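Local coordinates for putative pachytene checkpoint protein 2 (PDB 4XGU) that is an AAA+ ATPase of the PCH2 family that binds ATP, probably hydrolyses it to remodel other proteins, and probably acts in meiotic chromosome recombination, at residues I11-I17 / N94-L100; S122-L127 / K206-E211; P180-T186 / T298-E302; G342-D346 / T402-C408. One frame throughout, in Å; residues are numbered along the deposited sequence.

Interaction 1: I11-I17 / N94-L100; sequences IHAEIRI and NIHVYKL
Y98 lays its ring against R16 on the neighbouring strand. R16 CB sits over one ring face, 4.0 Å from the centroid of the Y98 ring, as a CH-pi contact. Chi1 of Y98 is 69°, with CG between the backbone N and the carbonyl carbon, and this brings the ring across to strand 12-16. Farther along R16, L100 CD2 lies over a face of the guanidinium, 3.7 Å from R16 NE. At the other end, H12 ND1 gives N94 O a weak bond, and A13 N gives the same oxygen a second weak one. The H12 ring stands nearly square to the N94 amide. A13 CB meets I95 CG2 at 3.6 Å, and I17 CG2 meets V97 CG1 at the same 3.6 Å.

The strands run parallel, their axes 15° apart, in the three-stranded mixed sheet of the Pch2 N-terminal domain. Strand 12-16 is central, with 68-72 antiparallel on its other side. A13 O accepts H96 N at 2.7 Å. I15 then straddles V97, its N bonding to H96 O at 2.8 Å and its O accepting Y98 N.

Helix 30-41 covers the face of I15 and I95 with I37. The E14, H96 and Y98 face packs on I198 of helix 185-199, and E14 OE2 bonds to H195. R16 ends in a salt bridge to D133. With an alanine in place of Y98, R16 CB would probably lose its aromatic support, and a gap would open beside I198.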
# COMPACT_ATOMS: atom_id res chain seq x y z
N ILE B 11 51.48 -3.95 24.99
CA ILE B 11 51.66 -4.58 23.70
C ILE B 11 51.44 -6.07 23.86
O ILE B 11 51.86 -6.66 24.86
CB ILE B 11 53.05 -4.31 23.11
CG1 ILE B 11 53.41 -2.83 23.23
CG2 ILE B 11 53.12 -4.76 21.67
CD1 ILE B 11 54.74 -2.47 22.61
N HIS B 12 50.79 -6.69 22.89
CA HIS B 12 50.47 -8.11 22.97
C HIS B 12 51.33 -8.94 22.03
O HIS B 12 51.91 -8.42 21.07
CB HIS B 12 48.99 -8.34 22.67
CG HIS B 12 48.07 -7.68 23.64
ND1 HIS B 12 47.46 -8.36 24.68
CD2 HIS B 12 47.65 -6.39 23.74
CE1 HIS B 12 46.71 -7.52 25.37
NE2 HIS B 12 46.81 -6.32 24.82
N ALA B 13 51.42 -10.23 22.30
CA ALA B 13 52.12 -11.15 21.42
C ALA B 13 51.35 -12.46 21.28
O ALA B 13 51.01 -13.10 22.27
CB ALA B 13 53.53 -11.40 21.91
N GLU B 14 51.08 -12.84 20.04
CA GLU B 14 50.40 -14.10 19.74
C GLU B 14 51.41 -15.06 19.14
O GLU B 14 52.10 -14.72 18.19
CB GLU B 14 49.23 -13.87 18.79
CG GLU B 14 48.26 -12.79 19.24
CD GLU B 14 47.29 -12.37 18.15
OE1 GLU B 14 47.24 -13.06 17.11
OE2 GLU B 14 46.58 -11.36 18.34
N ILE B 15 51.49 -16.26 19.71
CA ILE B 15 52.46 -17.24 19.24
C ILE B 15 51.78 -18.57 18.91
O ILE B 15 51.16 -19.19 19.77
CB ILE B 15 53.55 -17.49 20.29
CG1 ILE B 15 54.30 -16.19 20.59
CG2 ILE B 15 54.52 -18.56 19.81
CD1 ILE B 15 55.35 -16.33 21.68
N ARG B 16 51.89 -18.99 17.66
CA ARG B 16 51.33 -20.27 17.23
C ARG B 16 52.35 -21.39 17.40
O ARG B 16 53.39 -21.40 16.75
CB ARG B 16 50.87 -20.20 15.78
CG ARG B 16 50.12 -21.45 15.32
CD ARG B 16 50.37 -21.73 13.85
NE ARG B 16 50.12 -20.57 13.00
CZ ARG B 16 50.37 -20.53 11.70
NH1 ARG B 16 50.88 -21.60 11.09
NH2 ARG B 16 50.12 -19.44 11.00
N ILE B 17 52.04 -22.35 18.27
CA ILE B 17 52.89 -23.53 18.44
C ILE B 17 52.42 -24.69 17.58
O ILE B 17 51.36 -24.64 16.96
CB ILE B 17 52.93 -24.00 19.90
CG1 ILE B 17 51.51 -24.02 20.49
CG2 ILE B 17 53.84 -23.11 20.73
CD1 ILE B 17 51.47 -24.41 21.94
N ASN B 94 50.11 -10.65 28.62
CA ASN B 94 49.56 -10.21 27.35
C ASN B 94 50.04 -11.08 26.19
O ASN B 94 49.65 -10.86 25.05
CB ASN B 94 49.93 -8.75 27.07
CG ASN B 94 49.63 -7.84 28.23
OD1 ASN B 94 48.51 -7.36 28.39
ND2 ASN B 94 50.63 -7.60 29.06
N ILE B 95 50.89 -12.05 26.49
CA ILE B 95 51.39 -12.93 25.45
C ILE B 95 50.64 -14.26 25.46
O ILE B 95 50.60 -14.96 26.48
CB ILE B 95 52.92 -13.15 25.59
CG1 ILE B 95 53.28 -13.75 26.94
CG2 ILE B 95 53.65 -11.83 25.45
CD1 ILE B 95 54.77 -13.88 27.15
N HIS B 96 50.03 -14.59 24.33
CA HIS B 96 49.18 -15.76 24.26
C HIS B 96 49.70 -16.79 23.28
O HIS B 96 50.07 -16.47 22.15
CB HIS B 96 47.75 -15.37 23.89
CG HIS B 96 47.22 -14.23 24.69
ND1 HIS B 96 47.27 -12.92 24.25
CD2 HIS B 96 46.63 -14.19 25.91
CE1 HIS B 96 46.74 -12.13 25.16
NE2 HIS B 96 46.34 -12.87 26.18
N VAL B 97 49.70 -18.03 23.72
CA VAL B 97 50.18 -19.13 22.91
C VAL B 97 48.97 -19.96 22.48
O VAL B 97 48.06 -20.19 23.27
CB VAL B 97 51.20 -19.96 23.68
CG1 VAL B 97 51.94 -20.90 22.76
CG2 VAL B 97 52.21 -19.04 24.42
N TYR B 98 48.96 -20.40 21.22
CA TYR B 98 47.78 -21.05 20.66
C TYR B 98 48.14 -22.04 19.55
O TYR B 98 49.22 -21.98 18.98
CB TYR B 98 46.81 -20.00 20.11
CG TYR B 98 47.33 -19.29 18.88
CD1 TYR B 98 48.26 -18.26 18.98
CD2 TYR B 98 46.88 -19.64 17.62
CE1 TYR B 98 48.73 -17.60 17.85
CE2 TYR B 98 47.35 -19.00 16.48
CZ TYR B 98 48.27 -17.98 16.60
OH TYR B 98 48.73 -17.34 15.48
N LYS B 99 47.21 -22.95 19.27
CA LYS B 99 47.32 -23.84 18.12
C LYS B 99 45.98 -23.79 17.38
O LYS B 99 44.93 -23.90 18.01
CB LYS B 99 47.67 -25.27 18.56
CG LYS B 99 46.72 -25.85 19.60
CD LYS B 99 47.04 -27.30 19.90
CE LYS B 99 48.46 -27.46 20.39
NZ LYS B 99 48.80 -28.88 20.65
N LEU B 100 46.01 -23.59 16.07
CA LEU B 100 44.78 -23.43 15.30
C LEU B 100 44.15 -24.76 14.94
O LEU B 100 44.86 -25.72 14.65
CB LEU B 100 45.03 -22.64 14.01
CG LEU B 100 46.39 -22.65 13.31
CD1 LEU B 100 46.69 -23.94 12.53
CD2 LEU B 100 46.51 -21.40 12.47

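Interaction 2: S122-L127 / K206-E211; sequences SQLWQL and KSVMLE
Strands 123-127 and 206-211 run antiparallel, their axes 154° apart, with Q123-E211 and W125-M209 as hydrogen-bonded pairs. E211 N bonds to Q123 O at 2.8 Å, and Q123 N returns a bond to E211 O. L124-L210 and Q126-V208 are the non-hydrogen-bonded pairs between and beyond them.

W125 and E211 lie side by side and point the same way. W125 NE1 donates to E211 OE1 at 3.0 Å. The bond is bent, 137° at the hydrogen, and the oxygen lies 30° out of the indole plane. The E211 chain is fully extended, which carries its carboxylate alongside the indole. Next to it, L127 CD1 packs on M209 CB at 3.7 Å. On the other face, L124 CD1 touches V208 CB at 3.8 Å and L210 CD2 at 3.7 Å. The Q126 side chain crosses that of K206 at about a right angle, with Q126 NE2 3.3 Å from K206 CE.

The pairing adds strand 123-127 to the AAA+ sheet, where 206-212 runs parallel to 245-251. I236 and L239 of helix 228-241 back L210 and V208, while K190 of helix 185-199 touches M209 and E211. F132 meets the W125 ring obliquely. A leucine in place of W125 would probably leave E211 OE1 without this donor and the carboxylate more free to turn. The indole N-H thus probably helps fix the rotation of the E211 carboxylate. E211 OE2 lies close to D252 OD2, and the E211 side chain is about 4 Å from that of T186.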
# COMPACT_ATOMS: atom_id res chain seq x y z
N SER B 122 24.19 -20.89 7.73
CA SER B 122 24.64 -21.16 9.09
C SER B 122 25.85 -22.10 9.10
O SER B 122 25.71 -23.32 9.03
CB SER B 122 23.51 -21.77 9.91
OG SER B 122 23.94 -22.10 11.22
N GLN B 123 27.05 -21.52 9.20
CA GLN B 123 28.28 -22.30 9.28
C GLN B 123 28.99 -22.05 10.61
O GLN B 123 29.13 -20.91 11.04
CB GLN B 123 29.23 -21.95 8.13
CG GLN B 123 28.55 -21.56 6.83
CD GLN B 123 29.54 -21.15 5.76
OE1 GLN B 123 30.72 -21.50 5.82
NE2 GLN B 123 29.07 -20.38 4.78
N LEU B 124 29.43 -23.13 11.25
CA LEU B 124 30.14 -23.00 12.52
C LEU B 124 31.65 -23.05 12.33
O LEU B 124 32.18 -24.00 11.74
CB LEU B 124 29.70 -24.10 13.49
CG LEU B 124 30.40 -24.10 14.85
CD1 LEU B 124 30.17 -22.78 15.58
CD2 LEU B 124 29.92 -25.27 15.70
N TRP B 125 32.34 -22.03 12.82
CA TRP B 125 33.79 -21.98 12.74
C TRP B 125 34.42 -22.17 14.11
O TRP B 125 34.01 -21.55 15.09
CB TRP B 125 34.26 -20.65 12.14
CG TRP B 125 33.86 -20.43 10.72
CD1 TRP B 125 32.73 -19.82 10.26
CD2 TRP B 125 34.60 -20.82 9.56
NE1 TRP B 125 32.72 -19.80 8.89
CE2 TRP B 125 33.86 -20.42 8.43
CE3 TRP B 125 35.82 -21.48 9.36
CZ2 TRP B 125 34.29 -20.64 7.13
CZ3 TRP B 125 36.25 -21.71 8.07
CH2 TRP B 125 35.49 -21.29 6.97
N GLN B 126 35.43 -23.03 14.17
CA GLN B 126 36.18 -23.25 15.40
C GLN B 126 37.36 -22.28 15.46
O GLN B 126 38.24 -22.32 14.60
CB GLN B 126 36.67 -24.71 15.46
CG GLN B 126 37.17 -25.15 16.82
CD GLN B 126 36.07 -25.23 17.85
OE1 GLN B 126 34.92 -25.51 17.52
NE2 GLN B 126 36.41 -24.98 19.11
N LEU B 127 37.38 -21.42 16.47
CA LEU B 127 38.40 -20.37 16.54
C LEU B 127 39.52 -20.65 17.54
O LEU B 127 39.25 -21.06 18.67
CB LEU B 127 37.75 -19.03 16.88
CG LEU B 127 36.77 -18.49 15.84
CD1 LEU B 127 36.36 -17.06 16.19
CD2 LEU B 127 37.40 -18.55 14.45
N LYS B 206 37.39 -22.44 25.11
CA LYS B 206 36.97 -22.75 23.75
C LYS B 206 36.34 -21.53 23.09
O LYS B 206 35.68 -20.73 23.76
CB LYS B 206 35.98 -23.93 23.76
CG LYS B 206 35.43 -24.31 22.39
CD LYS B 206 34.49 -25.51 22.48
CE LYS B 206 33.91 -25.85 21.12
NZ LYS B 206 33.07 -27.08 21.16
N SER B 207 36.54 -21.36 21.79
CA SER B 207 35.95 -20.23 21.08
C SER B 207 35.38 -20.66 19.73
O SER B 207 36.05 -21.29 18.92
CB SER B 207 36.99 -19.13 20.88
OG SER B 207 36.43 -18.02 20.20
N VAL B 208 34.12 -20.30 19.49
CA VAL B 208 33.43 -20.67 18.25
C VAL B 208 32.87 -19.44 17.54
O VAL B 208 32.66 -18.40 18.16
CB VAL B 208 32.28 -21.67 18.51
CG1 VAL B 208 32.82 -22.99 19.04
CG2 VAL B 208 31.27 -21.07 19.48
N MET B 209 32.64 -19.57 16.24
CA MET B 209 32.00 -18.51 15.47
C MET B 209 30.93 -19.06 14.54
O MET B 209 31.18 -20.00 13.78
CB MET B 209 33.02 -17.71 14.66
CG MET B 209 32.40 -16.92 13.50
SD MET B 209 33.50 -15.69 12.77
CE MET B 209 32.75 -15.46 11.16
N LEU B 210 29.75 -18.46 14.60
CA LEU B 210 28.64 -18.83 13.72
C LEU B 210 28.42 -17.77 12.66
O LEU B 210 28.12 -16.62 12.97
CB LEU B 210 27.37 -19.04 14.54
CG LEU B 210 27.30 -20.41 15.21
CD1 LEU B 210 26.23 -20.44 16.28
CD2 LEU B 210 27.03 -21.48 14.16
N GLU B 211 28.56 -18.17 11.40
CA GLU B 211 28.39 -17.26 10.29
C GLU B 211 27.06 -17.49 9.58
O GLU B 211 26.73 -18.61 9.21
CB GLU B 211 29.55 -17.40 9.30
CG GLU B 211 29.48 -16.44 8.13
CD GLU B 211 30.67 -16.55 7.20
OE1 GLU B 211 31.52 -17.44 7.43
OE2 GLU B 211 30.75 -15.75 6.25

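Interaction 3: P180-T186 / T298-E302; sequences PPGTGKT and TSNLE. With ADP (adenosine-5'-diphosphate), chain H.
K185 of the P-loop (Walker A) reaches N300, just past the end of strand 293-299. N300 is placed like the sensor-1 asparagine of AAA+ ATPases and lines the ADP pocket.

Four polar partners surround the lysine ammonium. K185 NZ donates to N300 OD1 at a short 2.5 Å, in the plane of the amide carbonyl. It also bonds to ADP O1B at 3.1 Å. Weak bonds run to T298 OG1 and P180 O. The chain is bent at chi3 (-122°) and chi4 (63°), and these turns bring NZ back between N300 and the phosphate. Thus the lysine ties the sensor position to the beta-phosphate. N300 is steadied in turn by E253, whose OE2 accepts its ND2.

The phosphate bonds come from the loop and the start of helix 185-199. G184 N donates to ADP O1B at 2.9 Å, and K185 N adds a weak bond to the same atom. ADP O2B is gripped twice, by T186 N at 2.7 Å and by T186 OG1 at 2.8 Å. G184 is the N-cap, with phi 83°. A side chain there would run into T183's own carbonyl and the adenine N7.

Van der Waals contacts complete the meeting. The K185 chain crosses T298 roughly at a right angle, with CB 3.3 Å from T298 OG1. P181 CD lies 3.7 Å from N300 O.

Within the loop, T183 OG1 donates to P180 O at 3.1 Å, almost in line with that carbonyl.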
# COMPACT_ATOMS: atom_id res chain seq x y z
N PRO B 180 30.80 -0.01 0.58
CA PRO B 180 30.70 -0.75 -0.68
C PRO B 180 31.13 -2.20 -0.52
O PRO B 180 31.87 -2.51 0.41
CB PRO B 180 31.65 0.02 -1.61
CG PRO B 180 31.72 1.39 -1.03
CD PRO B 180 31.64 1.19 0.45
N PRO B 181 30.67 -3.09 -1.42
CA PRO B 181 30.96 -4.53 -1.34
C PRO B 181 32.45 -4.89 -1.45
O PRO B 181 32.84 -5.95 -0.97
CB PRO B 181 30.19 -5.10 -2.54
CG PRO B 181 29.13 -4.11 -2.82
CD PRO B 181 29.73 -2.78 -2.51
N GLY B 182 33.26 -4.04 -2.07
CA GLY B 182 34.64 -4.40 -2.34
C GLY B 182 35.64 -4.05 -1.24
O GLY B 182 36.84 -4.25 -1.41
N THR B 183 35.14 -3.54 -0.12
CA THR B 183 36.01 -2.99 0.92
C THR B 183 36.54 -4.05 1.89
O THR B 183 37.51 -3.80 2.61
CB THR B 183 35.27 -1.92 1.73
OG1 THR B 183 34.19 -2.53 2.45
CG2 THR B 183 34.71 -0.86 0.80
N GLY B 184 35.91 -5.21 1.92
CA GLY B 184 36.38 -6.30 2.75
C GLY B 184 35.95 -6.22 4.20
O GLY B 184 36.74 -6.44 5.12
N LYS B 185 34.67 -5.92 4.42
CA LYS B 185 34.11 -5.84 5.76
C LYS B 185 34.05 -7.21 6.43
O LYS B 185 34.30 -7.34 7.63
CB LYS B 185 32.72 -5.22 5.72
CG LYS B 185 32.64 -3.95 4.90
CD LYS B 185 31.23 -3.40 4.87
CE LYS B 185 30.73 -3.28 3.45
NZ LYS B 185 30.64 -4.60 2.76
N THR B 186 33.71 -8.22 5.64
CA THR B 186 33.64 -9.59 6.14
C THR B 186 35.00 -10.04 6.64
O THR B 186 35.11 -10.60 7.73
CB THR B 186 33.15 -10.56 5.06
OG1 THR B 186 31.88 -10.12 4.55
CG2 THR B 186 33.00 -11.96 5.63
N THR B 298 27.59 -6.81 8.77
CA THR B 298 28.14 -6.05 7.65
C THR B 298 27.03 -5.71 6.66
O THR B 298 26.17 -6.53 6.37
CB THR B 298 29.27 -6.83 6.93
OG1 THR B 298 29.59 -6.18 5.70
CG2 THR B 298 28.83 -8.25 6.63
N SER B 299 27.04 -4.48 6.16
CA SER B 299 26.04 -4.04 5.19
C SER B 299 26.71 -3.53 3.91
O SER B 299 27.42 -2.53 3.93
CB SER B 299 25.16 -2.95 5.80
OG SER B 299 24.13 -2.57 4.90
N ASN B 300 26.46 -4.23 2.81
CA ASN B 300 27.10 -3.89 1.54
C ASN B 300 26.52 -2.63 0.91
O ASN B 300 27.11 -2.04 0.01
CB ASN B 300 26.98 -5.06 0.56
CG ASN B 300 27.91 -6.21 0.91
OD1 ASN B 300 28.97 -6.01 1.49
ND2 ASN B 300 27.51 -7.42 0.55
N LEU B 301 25.34 -2.22 1.38
CA LEU B 301 24.71 -1.00 0.90
C LEU B 301 25.14 0.19 1.75
O LEU B 301 25.30 0.07 2.97
CB LEU B 301 23.19 -1.13 0.91
CG LEU B 301 22.36 0.10 0.53
CD1 LEU B 301 22.53 0.43 -0.95
CD2 LEU B 301 20.89 -0.10 0.89
N GLU B 302 25.33 1.34 1.11
CA GLU B 302 25.70 2.56 1.83
C GLU B 302 24.57 3.59 1.77
O GLU B 302 23.84 3.67 0.77
CB GLU B 302 26.99 3.14 1.25
CG GLU B 302 27.71 4.11 2.16
CD GLU B 302 29.03 4.59 1.58
OE1 GLU B 302 29.93 4.95 2.36
OE2 GLU B 302 29.16 4.59 0.34
PB ADP H . 32.93 -7.42 1.69
O1B ADP H . 33.17 -5.94 1.56
O2B ADP H . 32.77 -7.89 3.12
O3B ADP H . 31.89 -7.97 0.74
PA ADP H . 34.89 -9.45 1.81
O1A ADP H . 35.32 -9.20 3.23
O2A ADP H . 33.89 -10.55 1.51
O3A ADP H . 34.32 -8.07 1.20
O5' ADP H . 36.22 -9.76 0.96
C5' ADP H . 36.58 -8.99 -0.18
C4' ADP H . 37.87 -9.56 -0.76
O4' ADP H . 38.61 -8.51 -1.39
C3' ADP H . 38.75 -10.17 0.31
O3' ADP H . 38.79 -11.59 0.18
C2' ADP H . 40.13 -9.58 0.10
O2' ADP H . 40.99 -10.57 -0.47
C1' ADP H . 39.94 -8.43 -0.88
N9 ADP H . 40.06 -7.15 -0.14
C8 ADP H . 39.06 -6.27 0.05
N7 ADP H . 39.47 -5.19 0.76
C5 ADP H . 40.77 -5.37 1.04
C6 ADP H . 41.82 -4.61 1.76
N6 ADP H . 41.53 -3.42 2.33
N1 ADP H . 43.06 -5.15 1.83
C2 ADP H . 43.34 -6.34 1.26
N3 ADP H . 42.44 -7.08 0.59
C4 ADP H . 41.16 -6.66 0.44

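Interaction 4: G342-D346 / T402-C408; sequences GVVID and TITLPNC
The irregular segment 342-346 runs alongside 402-404 in the same direction, just before helix 405-420 starts. I403 N donates to V343 O at 3.1 Å, and I345 N gives I403 O only a weak bond. G342, with phi 86°, is where the chain leaves helix 324-340. Any side chain at these angles would press on the preceding carbonyl, so only glycine fits easily.

D346 carries the polar side-chain contact. Its CG is anti to the backbone N, chi1 -166°, and the carboxylate extends to the first turn of the helix. D346 OD2 accepts L405 N at 3.0 Å through its anti lone pair. The same oxygen lies 3.2 Å from P406 CD. D346 OD1 is bonded to V349 N, so both oxygens are engaged. T404 is the N-cap, and its OG1 accepts N407 N at 3.2 Å.

The apolar contacts are lighter. I345 CB rests on T402 CG2 at 3.6 Å. V344 CG2 comes 4.4 Å from C408 SG, and L338 of helix 324-340 also touches V344. F368 of helix 367-378 packs against L405 and P406. V343 touches K162 of a second subunit.

Within the C-terminal lid domain, the contact fastens the loop that follows helix 324-340 to the start of helix 405-420. A carboxylate at the start of helix 405-420 lies where the helix dipole would probably stabilise its negative charge.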
# COMPACT_ATOMS: atom_id res chain seq x y z
N GLY B 342 57.68 -17.03 -7.47
CA GLY B 342 58.54 -17.10 -8.63
C GLY B 342 57.88 -16.73 -9.94
O GLY B 342 58.45 -16.92 -11.01
N VAL B 343 56.66 -16.20 -9.86
CA VAL B 343 55.94 -15.77 -11.05
C VAL B 343 56.61 -14.53 -11.64
O VAL B 343 56.85 -14.46 -12.85
CB VAL B 343 54.46 -15.48 -10.75
CG1 VAL B 343 53.81 -14.78 -11.93
CG2 VAL B 343 53.73 -16.77 -10.42
N VAL B 344 56.90 -13.56 -10.78
CA VAL B 344 57.62 -12.36 -11.19
C VAL B 344 59.08 -12.42 -10.75
O VAL B 344 59.38 -12.26 -9.57
CB VAL B 344 56.96 -11.09 -10.62
CG1 VAL B 344 57.82 -9.86 -10.91
CG2 VAL B 344 55.56 -10.91 -11.20
N ILE B 345 59.97 -12.67 -11.70
CA ILE B 345 61.40 -12.73 -11.42
C ILE B 345 62.15 -11.72 -12.28
O ILE B 345 61.92 -11.63 -13.49
CB ILE B 345 61.99 -14.14 -11.66
CG1 ILE B 345 61.35 -15.16 -10.72
CG2 ILE B 345 63.50 -14.14 -11.49
CD1 ILE B 345 61.91 -16.56 -10.88
N ASP B 346 63.05 -10.97 -11.65
CA ASP B 346 63.89 -10.02 -12.37
C ASP B 346 65.21 -9.83 -11.63
O ASP B 346 65.24 -9.33 -10.51
CB ASP B 346 63.17 -8.67 -12.54
CG ASP B 346 63.85 -7.77 -13.55
OD1 ASP B 346 65.07 -7.53 -13.42
OD2 ASP B 346 63.17 -7.30 -14.48
N THR B 402 57.54 -16.36 -17.00
CA THR B 402 57.96 -15.47 -15.93
C THR B 402 57.98 -14.03 -16.41
O THR B 402 58.49 -13.74 -17.50
CB THR B 402 59.34 -15.86 -15.39
OG1 THR B 402 59.27 -17.14 -14.75
CG2 THR B 402 59.84 -14.83 -14.40
N ILE B 403 57.44 -13.12 -15.61
CA ILE B 403 57.34 -11.72 -16.01
C ILE B 403 58.49 -10.88 -15.44
O ILE B 403 58.80 -10.95 -14.26
CB ILE B 403 56.01 -11.11 -15.55
CG1 ILE B 403 54.85 -12.03 -15.91
CG2 ILE B 403 55.81 -9.74 -16.18
CD1 ILE B 403 53.49 -11.49 -15.52
N THR B 404 59.11 -10.08 -16.31
CA THR B 404 60.12 -9.13 -15.87
C THR B 404 59.42 -7.97 -15.16
O THR B 404 58.25 -7.69 -15.42
CB THR B 404 60.95 -8.59 -17.05
OG1 THR B 404 60.21 -7.59 -17.75
CG2 THR B 404 61.32 -9.71 -18.00
N LEU B 405 60.13 -7.30 -14.26
CA LEU B 405 59.56 -6.19 -13.50
C LEU B 405 59.11 -5.02 -14.39
O LEU B 405 58.02 -4.47 -14.17
CB LEU B 405 60.54 -5.70 -12.43
CG LEU B 405 59.95 -4.89 -11.27
CD1 LEU B 405 60.76 -5.12 -10.02
CD2 LEU B 405 59.91 -3.41 -11.59
N PRO B 406 59.93 -4.61 -15.38
CA PRO B 406 59.45 -3.53 -16.25
C PRO B 406 58.18 -3.90 -17.02
O PRO B 406 57.28 -3.07 -17.16
CB PRO B 406 60.62 -3.29 -17.20
CG PRO B 406 61.81 -3.74 -16.45
CD PRO B 406 61.34 -4.93 -15.67
N ASN B 407 58.12 -5.13 -17.53
CA ASN B 407 56.94 -5.59 -18.24
C ASN B 407 55.75 -5.77 -17.30
O ASN B 407 54.60 -5.53 -17.69
CB ASN B 407 57.23 -6.90 -18.97
CG ASN B 407 57.19 -6.75 -20.48
OD1 ASN B 407 56.49 -5.89 -21.00
ND2 ASN B 407 57.94 -7.59 -21.18
N CYS B 408 56.04 -6.18 -16.07
CA CYS B 408 55.01 -6.37 -15.06
C CYS B 408 54.21 -5.10 -14.82
O CYS B 408 52.98 -5.13 -14.70
CB CYS B 408 55.63 -6.85 -13.75
SG CYS B 408 54.54 -6.75 -12.33

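How the interactions relate
Along the chain, interaction 1 closes first, interactions 2 and 3 interleave, and interaction 4 comes last. Interaction 1 belongs to the N-terminal domain, interaction 3 to the AAA module and interaction 4 to the lid. Interactions 2 and 3 reach the same seven-stranded sheet. Their centres are 21 Å apart, but their nearest atoms come within about 4 Å. Helix 185-199 connects three of them: it starts at the P-loop of interaction 3, touches interaction 2 along its length and meets interaction 1 near its end. Interaction 4 stands apart, its centre 33 Å from that of interaction 3. The nucleotide site is thus linked by one helix to the N-terminal domain.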